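Local coordinates for methylmalonyl-CoA carboxyltransferase 5S subunit (Propionibacterium freudenreichii subsp. shermanii, PDB 1RQB), which transfers the carboxyl group from the biotin of the 1.3S subunit to pyruvate, forming oxaloacetate, as a cobalt-containing subunit of transcarboxylase, at residues Glu29-Asp34 with Ala54-Ala59; Asp48-Cys53 with Leu87-Lys92; Gly60-Glu65 with His159-Ile164; Val236-Ala241 with Val249-Ser254. All coordinates share one frame; numbering follows the deposited sequence.

All four contacts lie in the TIM barrel that holds the cobalt ion, and interaction 1 is their hub. It lies about 9 Å, centre to centre, from interaction 2, where Leu-32 CD2 packs on Met-49 SE at 3.7 Å. A salt bridge of 2.7 Å from Arg-33 NE to Glu-65 OE2 ties it to interaction 3, and Leu-30 N comes within 2.9 Å of Thr-251 O in interaction 4. Interactions 2 and 4 have centres about 24 Å apart and do not touch. Interaction 1 carries the metal ligand Asp-34. Gln-161 of interaction 3 and Thr-251 of interaction 4 each have side chains about 11 Å from the cobalt.

Interaction 1: Glu29-Asp34 with Ala54-Ala59. With CO (cobalt (II) ion), chain B.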
loop_
_atom_site.group_PDB
_atom_site.type_symbol
_atom_site.label_atom_id
_atom_site.label_comp_id
_atom_site.label_asym_id
_atom_site.label_seq_id
_atom_site.Cartn_x
_atom_site.Cartn_y
_atom_site.Cartn_z
ATOM N N GLU A 29 -16.280 5.849 -5.101
ATOM C CA GLU A 29 -15.097 5.772 -5.971
ATOM C C GLU A 29 -14.516 7.174 -6.176
ATOM O O GLU A 29 -15.245 8.119 -6.473
ATOM C CB GLU A 29 -15.475 5.137 -7.313
ATOM C CG GLU A 29 -14.315 5.005 -8.316
ATOM C CD GLU A 29 -13.125 4.209 -7.780
ATOM O OE1 GLU A 29 -13.280 3.039 -7.333
ATOM O OE2 GLU A 29 -12.019 4.766 -7.813
ATOM N N LEU A 30 -13.189 7.286 -6.071
ATOM C CA LEU A 30 -12.510 8.588 -6.147
ATOM C C LEU A 30 -11.618 8.733 -7.382
ATOM O O LEU A 30 -10.966 9.764 -7.540
ATOM C CB LEU A 30 -11.615 8.753 -4.918
ATOM C CG LEU A 30 -12.279 8.634 -3.545
ATOM C CD1 LEU A 30 -11.195 8.512 -2.458
ATOM C CD2 LEU A 30 -13.137 9.875 -3.303
ATOM N N VAL A 31 -11.589 7.743 -8.263
ATOM C CA VAL A 31 -10.663 7.794 -9.406
ATOM C C VAL A 31 -10.843 9.025 -10.297
ATOM O O VAL A 31 -9.863 9.523 -10.851
ATOM C CB VAL A 31 -10.749 6.508 -10.298
ATOM C CG1 VAL A 31 -12.098 6.439 -11.017
ATOM C CG2 VAL A 31 -9.599 6.503 -11.326
ATOM N N LEU A 32 -12.062 9.540 -10.429
ATOM C CA LEU A 32 -12.297 10.672 -11.338
ATOM C C LEU A 32 -11.990 12.032 -10.704
ATOM O O LEU A 32 -12.047 13.051 -11.391
ATOM C CB LEU A 32 -13.735 10.658 -11.851
ATOM C CG LEU A 32 -14.141 9.374 -12.583
ATOM C CD1 LEU A 32 -15.598 9.499 -13.007
ATOM C CD2 LEU A 32 -13.240 9.116 -13.802
ATOM N N ARG A 33 -11.665 12.073 -9.419
ATOM C CA ARG A 33 -11.362 13.382 -8.823
ATOM C C ARG A 33 -10.150 13.305 -7.894
ATOM O O ARG A 33 -9.035 13.647 -8.287
ATOM C CB ARG A 33 -12.591 13.935 -8.072
ATOM C CG ARG A 33 -12.525 15.446 -7.737
ATOM C CD ARG A 33 -11.475 15.816 -6.702
ATOM N NE ARG A 33 -11.809 15.273 -5.384
ATOM C CZ ARG A 33 -11.251 15.676 -4.247
ATOM N NH1 ARG A 33 -10.320 16.625 -4.266
ATOM N NH2 ARG A 33 -11.635 15.138 -3.091
ATOM N N ASP A 34 -10.343 12.816 -6.674
ATOM C CA ASP A 34 -9.255 12.847 -5.686
ATOM C C ASP A 34 -8.069 11.951 -6.060
ATOM O O ASP A 34 -6.928 12.285 -5.743
ATOM C CB ASP A 34 -9.783 12.471 -4.292
ATOM C CG ASP A 34 -9.005 13.150 -3.168
ATOM O OD1 ASP A 34 -9.136 12.710 -2.013
ATOM O OD2 ASP A 34 -8.272 14.132 -3.435
ATOM N N ALA A 54 -18.935 4.230 -18.398
ATOM C CA ALA A 54 -20.009 3.229 -18.469
ATOM C C ALA A 54 -19.785 2.143 -17.413
ATOM O O ALA A 54 -20.716 1.735 -16.722
ATOM C CB ALA A 54 -20.067 2.607 -19.875
ATOM N N ASP A 55 -18.546 1.676 -17.275
ATOM C CA ASP A 55 -18.260 0.626 -16.287
ATOM C C ASP A 55 -18.385 1.170 -14.863
ATOM O O ASP A 55 -18.891 0.481 -13.977
ATOM C CB ASP A 55 -16.880 0.034 -16.528
ATOM C CG ASP A 55 -16.843 -0.819 -17.786
ATOM O OD1 ASP A 55 -17.765 -1.653 -17.955
ATOM O OD2 ASP A 55 -15.907 -0.657 -18.595
ATOM N N ILE A 56 -17.928 2.397 -14.635
ATOM C CA ILE A 56 -18.031 2.995 -13.296
ATOM C C ILE A 56 -19.506 3.098 -12.898
ATOM O O ILE A 56 -19.890 2.764 -11.779
ATOM C CB ILE A 56 -17.377 4.408 -13.276
ATOM C CG1 ILE A 56 -15.854 4.250 -13.334
ATOM C CG2 ILE A 56 -17.802 5.188 -12.024
ATOM C CD1 ILE A 56 -15.068 5.564 -13.435
ATOM N N ASP A 57 -20.331 3.525 -13.851
ATOM C CA ASP A 57 -21.774 3.712 -13.642
ATOM C C ASP A 57 -22.473 2.396 -13.292
ATOM O O ASP A 57 -23.499 2.409 -12.615
ATOM C CB ASP A 57 -22.420 4.301 -14.911
ATOM C CG ASP A 57 -23.909 4.579 -14.736
ATOM O OD1 ASP A 57 -24.271 5.566 -14.051
ATOM O OD2 ASP A 57 -24.721 3.800 -15.270
ATOM N N ALA A 58 -21.945 1.258 -13.729
ATOM C CA ALA A 58 -22.620 -0.020 -13.452
ATOM C C ALA A 58 -21.886 -0.844 -12.391
ATOM O O ALA A 58 -22.256 -1.990 -12.139
ATOM C CB ALA A 58 -22.719 -0.840 -14.734
ATOM N N ALA A 59 -20.873 -0.278 -11.744
ATOM C CA ALA A 59 -20.086 -1.055 -10.773
ATOM C C ALA A 59 -20.817 -1.246 -9.442
ATOM O O ALA A 59 -20.539 -2.208 -8.728
ATOM C CB ALA A 59 -18.738 -0.386 -10.543
HETATM CO CO CO B . -8.922 13.560 -0.196
HETATM O O HOH W 1 -7.618 15.152 -1.140
#
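Glu-29 OE2 is gripped by three N-H groups: those of Val-31, Ile-253 and, weakly, Leu-30, whose N is 3.3 Å from OE2. Val-31 N donates to Glu-29 OE2 across 3.0 Å, on the anti lone pair of that oxygen, at an N-H...O angle of 138°. This is a capping bond: Glu-29 precedes the turn into helix 31-39 and ties down its first residue. Val-31, placed in this way, meets the other segment through one branch. Its CG1 sits between the backbone N and the carbonyl carbon (chi1 68°), which brings that methyl to 3.9 Å from Ile-56 CD1. Leu-32 meets the same methyl end to end, with its CD1 4.0 Å from Ile-56 CD1. Ile-56 is the one residue of 54-59 whose side chain comes within 4.5 Å of 29-34, its CD1 shared by these two buried side chains.

Beyond Leu-32 the segment enters the active site, with the substrate-binding residues Arg-33 and Asp-34. Asp-34 OD1 binds the cobalt ion at 2.0 Å, alongside His-226, His-228 and the carboxylated Lys-195. Its other oxygen, OD2, accepts from a water at 2.6 Å, and that water is itself bound to the metal, so the carboxylate holds both the ion and one of its ligands. In the TIM barrel, Glu-29 closes strand 23-29 and helix 31-39 follows at the metal end. Helix 53-58 lies on the outside, Ile-56 and Leu-32 both touching Val-64 of strand 63-68, while Val-31 rests against Phe-293 of helix 283-296.

Interaction 2: Asp48-Cys53 with Leu87-Lys92; sequences DMVGAC and LRTFRK
Two heavy chalcogen atoms meet one phenylalanine, and both come at the rim of the ring, not over its face. Met-49, present as selenomethionine, places SE 5.4 Å from the centroid of the Phe-90 ring and 84° off the ring normal, a Met-aromatic contact near the ring plane. Cys-53 SG makes the second approach, 76° off the normal. The two atoms use different parts of the rim: SE lies 4.0 Å from Phe-90 CZ, whereas Cys-53 SG lies 3.8 Å from Phe-90 CD2. Phe-90 CG stands anti to its own carbonyl carbon (chi1 -81°), which swings the ring from helix 83-93 toward Met-49 and Cys-53.

The contact belongs to the outer layer of the TIM barrel, where helix 83-93 packs against the loop leading into helix 53-58; behind the ring, Cys-66 of strand 63-68 supplies the barrel side. With an alanine here, both SE and SG would probably lose their aromatic partner, leaving a gap between the loop and the helix and Met-49 freer to turn. The side chain of Met-49 is about 4 Å from that of His-36, a substrate-binding residue.

Farther out, Val-50 CG1 faces Thr-89 CG2 at 4.2 Å, a methyl-to-methyl contact, while Thr-89 OG1 is hydrogen-bonded back to Glu-85 O of its own helix.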
loop_
_atom_site.group_PDB
_atom_site.type_symbol
_atom_site.label_atom_id
_atom_site.label_comp_id
_atom_site.label_asym_id
_atom_site.label_seq_id
_atom_site.Cartn_x
_atom_site.Cartn_y
_atom_site.Cartn_z
ATOM N N ASP A 48 -9.051 10.863 -21.247
ATOM C CA ASP A 48 -8.506 9.638 -20.646
ATOM C C ASP A 48 -9.453 9.033 -19.607
ATOM O O ASP A 48 -9.182 7.950 -19.088
ATOM C CB ASP A 48 -7.145 9.934 -19.991
ATOM C CG ASP A 48 -6.023 10.143 -21.017
ATOM O OD1 ASP A 48 -6.045 9.477 -22.071
ATOM O OD2 ASP A 48 -5.102 10.954 -20.767
HETATM N N MSE A 49 -10.569 9.693 -19.309
HETATM C CA MSE A 49 -11.491 9.186 -18.282
HETATM C C MSE A 49 -12.827 8.697 -18.849
HETATM O O MSE A 49 -13.385 7.722 -18.348
HETATM C CB MSE A 49 -11.812 10.280 -17.249
HETATM C CG MSE A 49 -10.645 10.783 -16.429
HETATM SE SE MSE A 49 -11.240 12.034 -15.020
HETATM C CE MSE A 49 -11.162 13.700 -16.009
ATOM N N VAL A 50 -13.360 9.367 -19.869
ATOM C CA VAL A 50 -14.694 9.032 -20.389
ATOM C C VAL A 50 -14.859 7.553 -20.744
ATOM O O VAL A 50 -15.948 7.002 -20.593
ATOM C CB VAL A 50 -15.088 9.889 -21.621
ATOM C CG1 VAL A 50 -15.237 11.349 -21.198
ATOM C CG2 VAL A 50 -14.059 9.737 -22.734
ATOM N N GLY A 51 -13.797 6.915 -21.219
ATOM C CA GLY A 51 -13.890 5.514 -21.585
ATOM C C GLY A 51 -14.222 4.545 -20.460
ATOM O O GLY A 51 -14.594 3.402 -20.721
ATOM N N ALA A 52 -14.117 4.986 -19.210
ATOM C CA ALA A 52 -14.402 4.095 -18.076
ATOM C C ALA A 52 -15.746 4.437 -17.428
ATOM O O ALA A 52 -16.204 3.722 -16.539
ATOM C CB ALA A 52 -13.281 4.219 -17.027
ATOM N N CYS A 53 -16.390 5.508 -17.877
ATOM C CA CYS A 53 -17.638 5.965 -17.247
ATOM C C CYS A 53 -18.752 4.917 -17.278
ATOM O O CYS A 53 -19.453 4.733 -16.283
ATOM C CB CYS A 53 -18.110 7.271 -17.884
ATOM S SG CYS A 53 -17.153 8.708 -17.322
ATOM N N LEU A 87 -18.616 18.395 -16.083
ATOM C CA LEU A 87 -19.717 17.964 -15.209
ATOM C C LEU A 87 -20.896 17.491 -16.062
ATOM O O LEU A 87 -21.483 16.444 -15.793
ATOM C CB LEU A 87 -20.168 19.109 -14.291
ATOM C CG LEU A 87 -21.435 18.868 -13.456
ATOM C CD1 LEU A 87 -21.292 17.590 -12.625
ATOM C CD2 LEU A 87 -21.674 20.066 -12.554
ATOM N N ARG A 88 -21.259 18.259 -17.087
ATOM C CA ARG A 88 -22.377 17.844 -17.946
ATOM C C ARG A 88 -22.091 16.494 -18.606
ATOM O O ARG A 88 -22.974 15.641 -18.709
ATOM C CB ARG A 88 -22.674 18.905 -19.013
ATOM C CG ARG A 88 -23.459 20.076 -18.444
ATOM C CD ARG A 88 -23.853 21.089 -19.508
ATOM N NE ARG A 88 -22.747 21.928 -19.949
ATOM C CZ ARG A 88 -22.491 23.129 -19.439
ATOM N NH1 ARG A 88 -23.262 23.618 -18.480
ATOM N NH2 ARG A 88 -21.472 23.846 -19.890
ATOM N N THR A 89 -20.856 16.302 -19.047
ATOM C CA THR A 89 -20.476 15.048 -19.715
ATOM C C THR A 89 -20.579 13.880 -18.732
ATOM O O THR A 89 -21.123 12.829 -19.070
ATOM C CB THR A 89 -19.046 15.132 -20.282
ATOM O OG1 THR A 89 -18.997 16.166 -21.270
ATOM C CG2 THR A 89 -18.652 13.816 -20.938
ATOM N N PHE A 90 -20.077 14.063 -17.516
ATOM C CA PHE A 90 -20.143 12.991 -16.512
ATOM C C PHE A 90 -21.601 12.648 -16.201
ATOM O O PHE A 90 -21.948 11.481 -16.024
ATOM C CB PHE A 90 -19.440 13.422 -15.225
ATOM C CG PHE A 90 -17.934 13.280 -15.267
ATOM C CD1 PHE A 90 -17.125 14.132 -14.519
ATOM C CD2 PHE A 90 -17.328 12.284 -16.022
ATOM C CE1 PHE A 90 -15.723 13.992 -14.522
ATOM C CE2 PHE A 90 -15.925 12.135 -16.030
ATOM C CZ PHE A 90 -15.130 12.998 -15.275
ATOM N N ARG A 91 -22.456 13.666 -16.136
ATOM C CA ARG A 91 -23.875 13.445 -15.815
ATOM C C ARG A 91 -24.525 12.584 -16.900
ATOM O O ARG A 91 -25.349 11.717 -16.617
ATOM C CB ARG A 91 -24.610 14.789 -15.744
ATOM C CG ARG A 91 -26.119 14.716 -15.495
ATOM C CD ARG A 91 -26.491 14.178 -14.116
ATOM N NE ARG A 91 -26.193 12.764 -13.900
ATOM C CZ ARG A 91 -26.250 12.183 -12.703
ATOM N NH1 ARG A 91 -26.575 12.905 -11.637
ATOM N NH2 ARG A 91 -26.018 10.883 -12.572
ATOM N N LYS A 92 -24.141 12.841 -18.142
ATOM C CA LYS A 92 -24.696 12.136 -19.307
ATOM C C LYS A 92 -24.147 10.711 -19.425
ATOM O O LYS A 92 -24.891 9.784 -19.741
ATOM C CB LYS A 92 -24.365 12.932 -20.574
ATOM C CG LYS A 92 -24.740 12.246 -21.869
ATOM C CD LYS A 92 -24.411 13.123 -23.077
ATOM C CE LYS A 92 -22.939 13.541 -23.108
ATOM N NZ LYS A 92 -21.985 12.395 -23.001
#

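Interaction 3: Gly60-Glu65 with His159-Ile164; sequences GYWSVE and HAQGTI
Trp-62 drives the edge of its six-membered ring at the face of His-159: the planes stand at 76° and the centroids are 5.6 Å apart, so the pair is T-shaped (edge-to-face). The evidence for which ring offers its edge is atomic. Trp-62 CH2 is 4.1 Å from His-159 CE1 and stands above the imidazole plane, displaced toward its rim, while CE1 lies close to the indole plane. Both side chains are extended the same way: CG is anti to the backbone N in Trp-62 (chi1 -178°) and in His-159 (chi1 -176°), and each reaches toward the other segment. The edge of the imidazole has other business, its NE2 being hydrogen-bonded to Ser-191 OG.

Strands 63-68 and 159-163 are not neighbours in the barrel; strands 99-103 and 133-136 come between them in the parallel sheet. The contact therefore spans the interior near the strand starts, with Trp-62 just ahead of its strand and His-159 the first residue of the other. Val-133, on strand 133-136, touches both rings, and Arg-98 makes a cation-pi contact with the indole.

Two residues along the strand, on the same side as His-159, Gln-161 also points inward. Its NE2 comes within 4.4 Å of Trp-62 CH2, obliquely to the indole. This amide is held at both ends, with NE2 bonded to Ser-191 OG and OE1 to Arg-135 NE, which fixes its rotation. The side chain of Gln-161 is about 7 Å from that of the cobalt ligand His-226.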
loop_
_atom_site.group_PDB
_atom_site.type_symbol
_atom_site.label_atom_id
_atom_site.label_comp_id
_atom_site.label_asym_id
_atom_site.label_seq_id
_atom_site.Cartn_x
_atom_site.Cartn_y
_atom_site.Cartn_z
ATOM N N GLY A 60 -21.729 -0.342 -9.091
ATOM C CA GLY A 60 -22.448 -0.470 -7.826
ATOM C C GLY A 60 -22.006 0.461 -6.699
ATOM O O GLY A 60 -22.317 0.232 -5.532
ATOM N N TYR A 61 -21.300 1.530 -7.041
ATOM C CA TYR A 61 -20.805 2.477 -6.030
ATOM C C TYR A 61 -21.955 3.284 -5.421
ATOM O O TYR A 61 -22.959 3.551 -6.080
ATOM C CB TYR A 61 -19.837 3.462 -6.676
ATOM C CG TYR A 61 -18.576 2.855 -7.211
ATOM C CD1 TYR A 61 -18.299 2.871 -8.580
ATOM C CD2 TYR A 61 -17.618 2.325 -6.347
ATOM C CE1 TYR A 61 -17.083 2.379 -9.079
ATOM C CE2 TYR A 61 -16.399 1.833 -6.831
ATOM C CZ TYR A 61 -16.141 1.870 -8.197
ATOM O OH TYR A 61 -14.922 1.445 -8.665
ATOM N N TRP A 62 -21.786 3.701 -4.168
ATOM C CA TRP A 62 -22.797 4.540 -3.505
ATOM C C TRP A 62 -22.795 5.908 -4.194
ATOM O O TRP A 62 -23.840 6.503 -4.454
ATOM C CB TRP A 62 -22.471 4.709 -2.017
ATOM C CG TRP A 62 -23.516 5.535 -1.311
ATOM C CD1 TRP A 62 -24.779 5.139 -0.962
ATOM C CD2 TRP A 62 -23.429 6.927 -0.999
ATOM N NE1 TRP A 62 -25.491 6.212 -0.464
ATOM C CE2 TRP A 62 -24.686 7.320 -0.472
ATOM C CE3 TRP A 62 -22.415 7.886 -1.118
ATOM C CZ2 TRP A 62 -24.955 8.638 -0.065
ATOM C CZ3 TRP A 62 -22.681 9.200 -0.711
ATOM C CH2 TRP A 62 -23.943 9.560 -0.192
ATOM N N SER A 63 -21.596 6.407 -4.486
ATOM C CA SER A 63 -21.432 7.679 -5.204
ATOM C C SER A 63 -20.099 7.649 -5.952
ATOM O O SER A 63 -19.237 6.815 -5.681
ATOM C CB SER A 63 -21.458 8.891 -4.250
ATOM O OG SER A 63 -20.283 8.969 -3.455
ATOM N N VAL A 64 -19.972 8.559 -6.906
ATOM C CA VAL A 64 -18.766 8.707 -7.732
ATOM C C VAL A 64 -18.263 10.145 -7.585
ATOM O O VAL A 64 -18.911 11.087 -8.039
ATOM C CB VAL A 64 -19.103 8.431 -9.214
ATOM C CG1 VAL A 64 -17.861 8.620 -10.082
ATOM C CG2 VAL A 64 -19.653 6.987 -9.354
ATOM N N GLU A 65 -17.120 10.332 -6.930
ATOM C CA GLU A 65 -16.621 11.705 -6.771
ATOM C C GLU A 65 -16.021 12.110 -8.119
ATOM O O GLU A 65 -15.132 11.431 -8.628
ATOM C CB GLU A 65 -15.573 11.768 -5.649
ATOM C CG GLU A 65 -15.248 13.205 -5.235
ATOM C CD GLU A 65 -13.999 13.308 -4.382
ATOM O OE1 GLU A 65 -14.092 13.818 -3.246
ATOM O OE2 GLU A 65 -12.925 12.884 -4.859
ATOM N N HIS A 159 -28.194 16.225 -1.689
ATOM C CA HIS A 159 -27.672 15.614 -0.457
ATOM C C HIS A 159 -26.525 16.460 0.101
ATOM O O HIS A 159 -25.499 16.630 -0.555
ATOM C CB HIS A 159 -27.164 14.200 -0.773
ATOM C CG HIS A 159 -26.683 13.438 0.424
ATOM N ND1 HIS A 159 -27.312 12.301 0.880
ATOM C CD2 HIS A 159 -25.629 13.646 1.252
ATOM C CE1 HIS A 159 -26.666 11.838 1.938
ATOM N NE2 HIS A 159 -25.641 12.636 2.183
ATOM N N ALA A 160 -26.691 16.967 1.321
ATOM C CA ALA A 160 -25.649 17.799 1.938
ATOM C C ALA A 160 -24.838 16.946 2.915
ATOM O O ALA A 160 -25.360 16.430 3.902
ATOM C CB ALA A 160 -26.273 18.976 2.677
ATOM N N GLN A 161 -23.556 16.803 2.628
ATOM C CA GLN A 161 -22.681 16.012 3.502
ATOM C C GLN A 161 -21.734 16.965 4.235
ATOM O O GLN A 161 -20.819 17.530 3.637
ATOM C CB GLN A 161 -21.908 14.994 2.658
ATOM C CG GLN A 161 -21.051 14.055 3.463
ATOM C CD GLN A 161 -20.583 12.863 2.638
ATOM O OE1 GLN A 161 -19.488 12.870 2.078
ATOM N NE2 GLN A 161 -21.421 11.847 2.547
ATOM N N GLY A 162 -21.987 17.154 5.532
ATOM C CA GLY A 162 -21.167 18.043 6.346
ATOM C C GLY A 162 -19.868 17.326 6.643
ATOM O O GLY A 162 -19.883 16.139 6.967
ATOM N N THR A 163 -18.756 18.043 6.601
ATOM C CA THR A 163 -17.451 17.386 6.766
ATOM C C THR A 163 -16.699 17.836 8.017
ATOM O O THR A 163 -16.701 19.007 8.392
ATOM C CB THR A 163 -16.536 17.711 5.585
ATOM O OG1 THR A 163 -17.175 17.317 4.372
ATOM C CG2 THR A 163 -15.204 16.990 5.721
ATOM N N ILE A 164 -16.026 16.862 8.614
ATOM C CA ILE A 164 -15.144 17.090 9.766
ATOM C C ILE A 164 -13.733 16.711 9.314
ATOM O O ILE A 164 -13.497 15.569 8.919
ATOM C CB ILE A 164 -15.502 16.182 10.950
ATOM C CG1 ILE A 164 -16.876 16.550 11.513
ATOM C CG2 ILE A 164 -14.433 16.312 12.038
ATOM C CD1 ILE A 164 -17.417 15.512 12.475
#

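Interaction 4: Val236-Ala241 with Val249-Ser254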
loop_
_atom_site.group_PDB
_atom_site.type_symbol
_atom_site.label_atom_id
_atom_site.label_comp_id
_atom_site.label_asym_id
_atom_site.label_seq_id
_atom_site.Cartn_x
_atom_site.Cartn_y
_atom_site.Cartn_z
ATOM N N VAL A 236 -6.441 -0.435 7.626
ATOM C CA VAL A 236 -6.847 -1.114 8.864
ATOM C C VAL A 236 -7.871 -0.225 9.575
ATOM O O VAL A 236 -8.796 -0.719 10.216
ATOM C CB VAL A 236 -5.646 -1.361 9.773
ATOM C CG1 VAL A 236 -6.098 -2.106 11.038
ATOM C CG2 VAL A 236 -4.609 -2.196 9.017
ATOM N N SER A 237 -7.713 1.093 9.441
ATOM C CA SER A 237 -8.663 2.043 10.039
ATOM C C SER A 237 -10.033 1.865 9.380
ATOM O O SER A 237 -11.061 1.938 10.051
ATOM C CB SER A 237 -8.168 3.488 9.868
ATOM O OG SER A 237 -6.916 3.656 10.531
ATOM N N LEU A 238 -10.059 1.648 8.064
ATOM C CA LEU A 238 -11.334 1.417 7.366
ATOM C C LEU A 238 -12.015 0.174 7.944
ATOM O O LEU A 238 -13.223 0.166 8.173
ATOM C CB LEU A 238 -11.106 1.203 5.869
ATOM C CG LEU A 238 -11.276 2.413 4.949
ATOM C CD1 LEU A 238 -10.403 3.542 5.396
ATOM C CD2 LEU A 238 -10.959 2.013 3.514
HETATM N N MSE A 239 -11.246 -0.886 8.174
HETATM C CA MSE A 239 -11.826 -2.120 8.729
HETATM C C MSE A 239 -12.408 -1.828 10.115
HETATM O O MSE A 239 -13.514 -2.263 10.431
HETATM C CB MSE A 239 -10.768 -3.223 8.846
HETATM C CG MSE A 239 -11.302 -4.534 9.435
HETATM SE SE MSE A 239 -12.552 -5.473 8.225
HETATM C CE MSE A 239 -14.200 -5.039 9.079
ATOM N N LYS A 240 -11.666 -1.104 10.952
ATOM C CA LYS A 240 -12.155 -0.750 12.294
ATOM C C LYS A 240 -13.368 0.177 12.202
ATOM O O LYS A 240 -14.275 0.105 13.032
ATOM C CB LYS A 240 -11.040 -0.078 13.123
ATOM C CG LYS A 240 -10.001 -1.073 13.603
ATOM C CD LYS A 240 -10.688 -2.079 14.497
ATOM C CE LYS A 240 -9.761 -3.175 14.964
ATOM N NZ LYS A 240 -10.557 -4.228 15.656
ATOM N N ALA A 241 -13.388 1.050 11.197
ATOM C CA ALA A 241 -14.529 1.964 11.041
ATOM C C ALA A 241 -15.769 1.152 10.665
ATOM O O ALA A 241 -16.880 1.450 11.102
ATOM C CB ALA A 241 -14.231 3.020 9.962
ATOM N N VAL A 249 -17.349 3.988 2.725
ATOM C CA VAL A 249 -15.919 4.332 2.784
ATOM C C VAL A 249 -15.456 4.713 1.376
ATOM O O VAL A 249 -15.974 4.183 0.394
ATOM C CB VAL A 249 -15.053 3.163 3.363
ATOM C CG1 VAL A 249 -15.449 2.903 4.843
ATOM C CG2 VAL A 249 -15.233 1.903 2.543
ATOM N N ASP A 250 -14.530 5.678 1.271
ATOM C CA ASP A 250 -14.019 6.143 -0.028
ATOM C C ASP A 250 -12.753 5.370 -0.405
ATOM O O ASP A 250 -11.862 5.178 0.422
ATOM C CB ASP A 250 -13.654 7.634 0.007
ATOM C CG ASP A 250 -14.828 8.534 0.321
ATOM O OD1 ASP A 250 -15.941 8.022 0.566
ATOM O OD2 ASP A 250 -14.624 9.770 0.322
ATOM N N THR A 251 -12.669 4.952 -1.668
ATOM C CA THR A 251 -11.501 4.208 -2.159
ATOM C C THR A 251 -11.227 4.599 -3.614
ATOM O O THR A 251 -12.033 5.269 -4.259
ATOM C CB THR A 251 -11.743 2.670 -2.097
ATOM O OG1 THR A 251 -12.837 2.333 -2.964
ATOM C CG2 THR A 251 -12.092 2.226 -0.669
ATOM N N ALA A 252 -10.082 4.162 -4.121
ATOM C CA ALA A 252 -9.701 4.454 -5.512
ATOM C C ALA A 252 -9.371 3.136 -6.215
ATOM O O ALA A 252 -8.723 2.270 -5.628
ATOM C CB ALA A 252 -8.465 5.378 -5.543
ATOM N N ILE A 253 -9.793 2.995 -7.474
ATOM C CA ILE A 253 -9.503 1.767 -8.231
ATOM C C ILE A 253 -8.014 1.447 -8.075
ATOM O O ILE A 253 -7.168 2.340 -8.097
ATOM C CB ILE A 253 -9.948 1.920 -9.711
ATOM C CG1 ILE A 253 -10.203 0.531 -10.334
ATOM C CG2 ILE A 253 -8.919 2.722 -10.489
ATOM C CD1 ILE A 253 -11.396 -0.207 -9.722
ATOM N N SER A 254 -7.689 0.159 -7.943
ATOM C CA SER A 254 -6.332 -0.296 -7.601
ATOM C C SER A 254 -5.208 0.233 -8.498
ATOM O O SER A 254 -4.100 0.436 -8.004
ATOM C CB SER A 254 -6.282 -1.832 -7.506
ATOM O OG SER A 254 -6.507 -2.449 -8.755
#
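Val-249 meets Leu-238 of the helix branch point to branch point: Val-249 CB is 4.2 Å from Leu-238 CG, and the two side chains pass at a slant. The unstaggered chi1 of Leu-238, -96°, accompanies this placing of CG against the valine and of CD2 near Thr-251. Asp-250, next along the strand, is turned differently, and its carboxylate oxygen OD2 takes a salt bridge from Arg-135 NH1 and a hydrogen bond with His-226 ND1. As His-226 is a cobalt ligand, Asp-250 is a second-shell residue that would orient the imidazole and probably make it a stronger ligand.

The segments belong to one beta-alpha-beta unit of the TIM barrel, strand 223-225, helix 234-243 and strand 248-251, with Leu-238 on the helix face that covers the strand. Thr-251 also meets Leu-238, but through its methyl: Thr-251 CG2 is 4.3 Å from Leu-238 CD2, while its OG1 is hydrogen-bonded to Thr-265 OG1. Ser-254, at the end, packs on Val-309 of the second subunit; on the helix, Met-239 points away from the strand and packs on Val-236 of that same subunit.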